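Local structure of putative cell filamentation protein (Bartonella quintana, 4N67) at residues Asn141-Phe146 / Asp206-Ile211; Leu149-Pro154 / Glu194-Asn199. The protein probably transfers AMP to target proteins as a Bartonella effector translocated by the VirB system, and binds ADP in its Fic domain. The protein carries 2 engineered substitutions. All coordinates share one frame; numbering follows the deposited sequence.

Contact 1. Residues Asn141-Phe146 / Asp206-Ile211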
loop_
_atom_site.group_PDB
_atom_site.type_symbol
_atom_site.label_atom_id
_atom_site.label_comp_id
_atom_site.label_asym_id
_atom_site.label_seq_id
_atom_site.Cartn_x
_atom_site.Cartn_y
_atom_site.Cartn_z
ATOM N N ASN A 141 -6.281 13.644 8.137
ATOM C CA ASN A 141 -6.340 13.567 6.704
ATOM C C ASN A 141 -5.501 12.392 6.205
ATOM O O ASN A 141 -5.906 11.713 5.258
ATOM C CB ASN A 141 -5.862 14.868 6.054
ATOM C CG ASN A 141 -6.978 15.884 5.893
ATOM O OD1 ASN A 141 -7.696 15.864 4.903
ATOM N ND2 ASN A 141 -7.109 16.782 6.847
ATOM N N ALA A 142 -4.360 12.162 6.842
ATOM C CA ALA A 142 -3.496 11.039 6.442
ATOM C C ALA A 142 -4.236 9.753 6.677
ATOM O O ALA A 142 -4.154 8.806 5.859
ATOM C CB ALA A 142 -2.198 11.051 7.222
ATOM N N ALA A 143 -4.974 9.693 7.786
ATOM C CA ALA A 143 -5.749 8.476 8.097
ATOM C C ALA A 143 -6.814 8.222 7.038
ATOM O O ALA A 143 -7.036 7.061 6.657
ATOM C CB ALA A 143 -6.381 8.565 9.491
ATOM N N GLU A 144 -7.472 9.290 6.569
ATOM C CA GLU A 144 -8.469 9.146 5.498
ATOM C C GLU A 144 -7.835 8.667 4.186
ATOM O O GLU A 144 -8.403 7.849 3.466
ATOM C CB GLU A 144 -9.235 10.445 5.276
ATOM C CG GLU A 144 -10.105 10.832 6.454
ATOM C CD GLU A 144 -11.085 11.955 6.136
ATOM O OE1 GLU A 144 -11.343 12.200 4.933
ATOM O OE2 GLU A 144 -11.591 12.597 7.084
ATOM N N VAL A 145 -6.660 9.177 3.860
ATOM C CA VAL A 145 -5.974 8.732 2.661
ATOM C C VAL A 145 -5.666 7.237 2.819
ATOM O O VAL A 145 -5.857 6.425 1.897
ATOM C CB VAL A 145 -4.668 9.537 2.443
ATOM C CG1 VAL A 145 -3.781 8.895 1.380
ATOM C CG2 VAL A 145 -5.003 10.977 2.102
ATOM N N PHE A 146 -5.181 6.858 3.992
ATOM C CA PHE A 146 -4.809 5.455 4.225
ATOM C C PHE A 146 -6.023 4.539 4.134
ATOM O O PHE A 146 -5.942 3.449 3.557
ATOM C CB PHE A 146 -4.120 5.260 5.582
ATOM C CG PHE A 146 -3.333 4.000 5.642
ATOM C CD1 PHE A 146 -2.085 3.953 5.036
ATOM C CD2 PHE A 146 -3.865 2.836 6.163
ATOM C CE1 PHE A 146 -1.356 2.802 4.991
ATOM C CE2 PHE A 146 -3.114 1.657 6.147
ATOM C CZ PHE A 146 -1.856 1.656 5.551
ATOM N N ASP A 206 -6.069 7.837 15.445
ATOM C CA ASP A 206 -5.213 7.767 16.623
ATOM C C ASP A 206 -3.837 7.211 16.265
ATOM O O ASP A 206 -2.813 7.635 16.805
ATOM C CB ASP A 206 -5.861 6.887 17.703
ATOM C CG ASP A 206 -7.104 7.517 18.335
ATOM O OD1 ASP A 206 -7.406 8.708 18.100
ATOM O OD2 ASP A 206 -7.797 6.793 19.089
ATOM N N LEU A 207 -3.838 6.195 15.405
ATOM C CA LEU A 207 -2.625 5.573 14.921
ATOM C C LEU A 207 -1.728 6.630 14.250
ATOM O O LEU A 207 -0.556 6.757 14.584
ATOM C CB LEU A 207 -2.982 4.434 13.942
ATOM C CG LEU A 207 -1.797 3.615 13.425
ATOM C CD1 LEU A 207 -2.267 2.201 13.026
ATOM C CD2 LEU A 207 -1.073 4.296 12.282
ATOM N N PHE A 208 -2.298 7.397 13.337
ATOM C CA PHE A 208 -1.494 8.405 12.628
ATOM C C PHE A 208 -1.029 9.508 13.565
ATOM O O PHE A 208 0.095 9.929 13.473
ATOM C CB PHE A 208 -2.188 8.934 11.360
ATOM C CG PHE A 208 -1.975 8.045 10.169
ATOM C CD1 PHE A 208 -2.835 6.978 9.885
ATOM C CD2 PHE A 208 -0.858 8.220 9.367
ATOM C CE1 PHE A 208 -2.570 6.133 8.830
ATOM C CE2 PHE A 208 -0.607 7.387 8.307
ATOM C CZ PHE A 208 -1.450 6.349 8.042
ATOM N N GLU A 209 -1.865 9.931 14.498
ATOM C CA GLU A 209 -1.368 10.850 15.529
ATOM C C GLU A 209 -0.150 10.293 16.259
ATOM O O GLU A 209 0.837 11.017 16.506
ATOM C CB GLU A 209 -2.453 11.205 16.539
ATOM C CG GLU A 209 -3.608 11.999 15.964
ATOM C CD GLU A 209 -4.656 12.383 17.003
ATOM O OE1 GLU A 209 -4.581 11.912 18.169
ATOM O OE2 GLU A 209 -5.556 13.178 16.654
ATOM N N ASP A 210 -0.220 9.022 16.630
ATOM C CA ASP A 210 0.800 8.411 17.461
ATOM C C ASP A 210 2.140 8.203 16.788
ATOM O O ASP A 210 3.159 8.153 17.474
ATOM C CB ASP A 210 0.306 7.074 18.049
ATOM C CG ASP A 210 -0.677 7.265 19.194
ATOM O OD1 ASP A 210 -0.774 8.386 19.728
ATOM O OD2 ASP A 210 -1.364 6.281 19.522
ATOM N N ILE A 211 2.159 8.128 15.461
ATOM C CA ILE A 211 3.396 7.833 14.744
ATOM C C ILE A 211 3.914 9.004 13.932
ATOM O O ILE A 211 4.868 8.837 13.198
ATOM C CB ILE A 211 3.231 6.614 13.812
ATOM C CG1 ILE A 211 2.292 6.902 12.629
ATOM C CG2 ILE A 211 2.758 5.412 14.621
ATOM C CD1 ILE A 211 2.199 5.764 11.609
#
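Phe-208 reaches across from helix 206-211 and lays its ring against Ala-142, Ala-143 and Phe-146 on one side of helix 141-146. The two short helical segments approach to 9.0 Å between axes, with their N-to-C directions 123° apart, and Ala-143 is the residue whose CA lies nearest that of Phe-208. Small residues let the ring come down close to the backbone. Its CD1 sits 3.7 Å from CA of Ala-143, while CD2 on the other side of the ring is 3.8 Å from CB of Ala-142. One face of the ring looks onto the peptide link between these alanines, with Ala-142 O and Ala-143 N beneath its rim; that carbonyl oxygen is engaged within its own helix by Phe-146 N. The opposite face carries CD2 of Leu-207, so the ring is sandwiched between backbone and leucine methyl.

One turn further along, Phe-146 CB meets CE1 of Phe-208 at 3.7 Å. With CG anti to its own backbone nitrogen (chi1 -160°), the Phe-146 side chain passes across the CE1-CZ end of Phe-208, roughly at a right angle to it. The rings meet obliquely, with centroids 5.7 Å apart and planes inclined at 52°. Met-167 of helix 164-174 touches Ala-142, Phe-146 and Phe-208 alike, and Phe-146 also touches the bound ADP. All four touching residues are buried and their side chains wholly apolar, so this crossing depends on shape fit and exclusion of water rather than on directional bonds.

Contact 2. Residues Leu149-Pro154 / Glu194-Asn199. With ADP (adenosine-5'-diphosphate), chain B.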
loop_
_atom_site.group_PDB
_atom_site.type_symbol
_atom_site.label_atom_id
_atom_site.label_comp_id
_atom_site.label_asym_id
_atom_site.label_seq_id
_atom_site.Cartn_x
_atom_site.Cartn_y
_atom_site.Cartn_z
ATOM N N LEU A 149 -6.816 4.041 0.545
ATOM C CA LEU A 149 -5.881 3.083 -0.049
ATOM C C LEU A 149 -6.193 1.660 0.371
ATOM O O LEU A 149 -6.132 0.721 -0.464
ATOM C CB LEU A 149 -4.435 3.440 0.322
ATOM C CG LEU A 149 -3.870 4.672 -0.382
ATOM C CD1 LEU A 149 -2.557 5.071 0.288
ATOM C CD2 LEU A 149 -3.653 4.450 -1.872
ATOM N N ASP A 150 -6.521 1.490 1.644
ATOM C CA ASP A 150 -6.829 0.152 2.179
ATOM C C ASP A 150 -7.963 -0.468 1.399
ATOM O O ASP A 150 -7.878 -1.642 1.033
ATOM C CB ASP A 150 -7.263 0.187 3.662
ATOM C CG ASP A 150 -6.156 -0.117 4.640
ATOM O OD1 ASP A 150 -5.122 -0.678 4.263
ATOM O OD2 ASP A 150 -6.405 0.103 5.858
ATOM N N HIS A 151 -9.026 0.296 1.170
ATOM C CA HIS A 151 -10.176 -0.236 0.474
ATOM C C HIS A 151 -9.842 -0.539 -0.975
ATOM O O HIS A 151 -10.281 -1.554 -1.505
ATOM C CB HIS A 151 -11.382 0.696 0.547
ATOM C CG HIS A 151 -12.589 0.113 -0.106
ATOM N ND1 HIS A 151 -12.916 0.366 -1.416
ATOM C CD2 HIS A 151 -13.515 -0.766 0.350
ATOM C CE1 HIS A 151 -13.985 -0.336 -1.746
ATOM N NE2 HIS A 151 -14.378 -1.021 -0.689
ATOM N N ALA A 152 -9.090 0.335 -1.621
ATOM C CA ALA A 152 -8.751 0.101 -3.035
ATOM C C ALA A 152 -7.923 -1.185 -3.228
ATOM O O ALA A 152 -8.131 -1.928 -4.193
ATOM C CB ALA A 152 -8.018 1.292 -3.620
ATOM N N HIS A 153 -6.984 -1.432 -2.310
ATOM C CA HIS A 153 -6.204 -2.661 -2.277
ATOM C C HIS A 153 -5.748 -3.066 -3.676
ATOM O O HIS A 153 -6.125 -4.127 -4.173
ATOM C CB HIS A 153 -7.038 -3.773 -1.632
ATOM C CG HIS A 153 -6.266 -4.987 -1.241
ATOM N ND1 HIS A 153 -5.597 -5.073 -0.043
ATOM C CD2 HIS A 153 -6.133 -6.198 -1.832
ATOM C CE1 HIS A 153 -5.058 -6.275 0.076
ATOM N NE2 HIS A 153 -5.367 -6.978 -0.996
ATOM N N PRO A 154 -4.984 -2.197 -4.358
ATOM C CA PRO A 154 -4.855 -2.350 -5.805
ATOM C C PRO A 154 -4.075 -3.523 -6.331
ATOM O O PRO A 154 -4.198 -3.817 -7.511
ATOM C CB PRO A 154 -4.187 -1.038 -6.252
ATOM C CG PRO A 154 -4.410 -0.108 -5.117
ATOM C CD PRO A 154 -4.382 -0.938 -3.894
ATOM N N GLU A 194 -11.194 -1.916 11.796
ATOM C CA GLU A 194 -12.193 -1.008 12.321
ATOM C C GLU A 194 -12.728 -0.071 11.256
ATOM O O GLU A 194 -13.941 0.145 11.158
ATOM C CB GLU A 194 -11.626 -0.202 13.497
ATOM C CG GLU A 194 -11.608 -0.958 14.825
ATOM C CD GLU A 194 -12.994 -1.410 15.233
ATOM O OE1 GLU A 194 -13.922 -0.573 15.264
ATOM O OE2 GLU A 194 -13.152 -2.620 15.461
ATOM N N ALA A 195 -11.827 0.504 10.442
ATOM C CA ALA A 195 -12.268 1.452 9.438
ATOM C C ALA A 195 -13.103 0.785 8.347
ATOM O O ALA A 195 -14.171 1.261 8.006
ATOM C CB ALA A 195 -11.077 2.197 8.825
ATOM N N MET A 196 -12.624 -0.320 7.814
ATOM C CA MET A 196 -13.271 -0.895 6.634
ATOM C C MET A 196 -14.429 -1.856 6.937
ATOM O O MET A 196 -15.416 -1.907 6.191
ATOM C CB MET A 196 -12.261 -1.616 5.771
ATOM C CG MET A 196 -12.796 -1.853 4.369
ATOM S SD MET A 196 -11.608 -2.503 3.203
ATOM C CE MET A 196 -12.220 -4.168 2.951
ATOM N N GLN A 197 -14.290 -2.618 8.008
ATOM C CA GLN A 197 -15.286 -3.643 8.367
ATOM C C GLN A 197 -16.356 -3.067 9.275
ATOM O O GLN A 197 -17.520 -3.499 9.219
ATOM C CB GLN A 197 -14.597 -4.818 9.054
ATOM C CG GLN A 197 -13.572 -5.533 8.215
ATOM C CD GLN A 197 -14.155 -6.087 6.920
ATOM O OE1 GLN A 197 -15.305 -6.517 6.873
ATOM N NE2 GLN A 197 -13.343 -6.095 5.867
ATOM N N HIS A 198 -15.983 -2.087 10.106
ATOM C CA HIS A 198 -16.886 -1.584 11.163
ATOM C C HIS A 198 -17.211 -0.102 11.092
ATOM O O HIS A 198 -17.879 0.431 11.992
ATOM C CB HIS A 198 -16.322 -1.939 12.537
ATOM C CG HIS A 198 -16.012 -3.389 12.691
ATOM N ND1 HIS A 198 -16.874 -4.383 12.278
ATOM C CD2 HIS A 198 -14.936 -4.022 13.211
ATOM C CE1 HIS A 198 -16.344 -5.566 12.540
ATOM N NE2 HIS A 198 -15.169 -5.374 13.111
ATOM N N ASN A 199 -16.789 0.552 10.010
ATOM C CA ASN A 199 -17.129 1.952 9.752
ATOM C C ASN A 199 -16.721 2.823 10.932
ATOM O O ASN A 199 -17.475 3.699 11.368
ATOM C CB ASN A 199 -18.632 2.088 9.482
ATOM C CG ASN A 199 -18.999 3.436 8.889
ATOM O OD1 ASN A 199 -18.274 3.979 8.052
ATOM N ND2 ASN A 199 -20.129 3.987 9.323
HETATM P PB ADP B . -1.306 -7.957 1.263
HETATM O O1B ADP B . -2.267 -9.135 1.034
HETATM O O2B ADP B . -1.642 -6.834 0.344
HETATM O O3B ADP B . 0.176 -8.334 1.198
HETATM P PA ADP B . -1.306 -6.601 3.873
HETATM O O1A ADP B . -0.945 -7.279 5.204
HETATM O O2A ADP B . -0.214 -5.790 3.215
HETATM O O3A ADP B . -1.768 -7.744 2.789
HETATM O "O5'" ADP B . -2.632 -5.763 4.119
HETATM C "C5'" ADP B . -3.036 -4.711 3.234
HETATM C "C4'" ADP B . -3.793 -3.673 4.056
HETATM O "O4'" ADP B . -5.084 -4.201 4.423
HETATM C "C3'" ADP B . -3.068 -3.277 5.338
HETATM O "O3'" ADP B . -3.102 -1.847 5.517
HETATM C "C2'" ADP B . -3.865 -3.981 6.420
HETATM O "O2'" ADP B . -3.823 -3.343 7.703
HETATM C "C1'" ADP B . -5.248 -3.971 5.837
HETATM N N9 ADP B . -6.163 -4.997 6.375
HETATM C C8 ADP B . -5.872 -6.159 6.993
HETATM N N7 ADP B . -7.036 -6.788 7.283
HETATM C C5 ADP B . -8.063 -6.044 6.856
HETATM C C6 ADP B . -9.530 -6.121 6.855
HETATM N N6 ADP B . -10.111 -7.229 7.407
HETATM N N1 ADP B . -10.255 -5.136 6.301
HETATM C C2 ADP B . -9.629 -4.058 5.749
HETATM N N3 ADP B . -8.283 -3.929 5.732
HETATM C C4 ADP B . -7.474 -4.855 6.244
#
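Met-196 reaches from helix 185-198 to His-151, near the end of helix 135-152, where the Fic signature HPFxxGNGR begins with His-153. Its first two side-chain torsions are extended, CG lying anti to the backbone nitrogen (chi1 -163°), and carry SD to within 3.8 Å of both CA and CD2 of His-151. The sulfur meets the imidazole obliquely, 4.9 Å from its centroid, while ND1 of that ring is hydrogen-bonded to Glu-116. The same extended chain lays CB and SD of Met-196 beside adenine C2, each 3.6 Å away; the bend at chi3 (110°) settles only the methyl, CE, which also stays near C2 and N1.

The polar neighbours of this pair grip the two ends of the nucleoside. Ribose O3' donates a 2.6 Å hydrogen bond to Asp-150 OD1. That oxygen also accepts from Gln-163 NE2, and OD2 is hydrogen-bonded to Ser-192 OG, which is also hydrogen-bonded to ADP, so these bonds together hold the carboxylate in place. His-153 leaves the helix with positive phi, and its CE1 lies 3.5 Å from ADP O2B, on the beta-phosphate. At the adenine end the Gln-197 chain folds at chi2, and its amide is tied to Val-105 O as well as to the base: NE2 donates to adenine N1 over 3.3 Å in an almost straight line, the N-H...N1 angle being 173°.

In the fold
Helix 135-152 is common to both contacts, whose centres lie 13 Å apart. Along the chain the segments that start on it, 141-146 and then 149-154, come first, the second running past its end; after helix 164-174 follow the partners in reverse order, 194-199 and then 206-211, so contact 2 falls between the two halves of contact 1. Helix 185-198 passes along the shared helix toward its C-terminal end, and helix 202-211, after the turn, brings the chain back to 141-146. Contact 2 lies at the helix end that leads into the Fic signature and holds four residues of the ADP pocket, whereas contact 1 is buried further back, with Phe-146 extending its apolar cluster to the nucleotide.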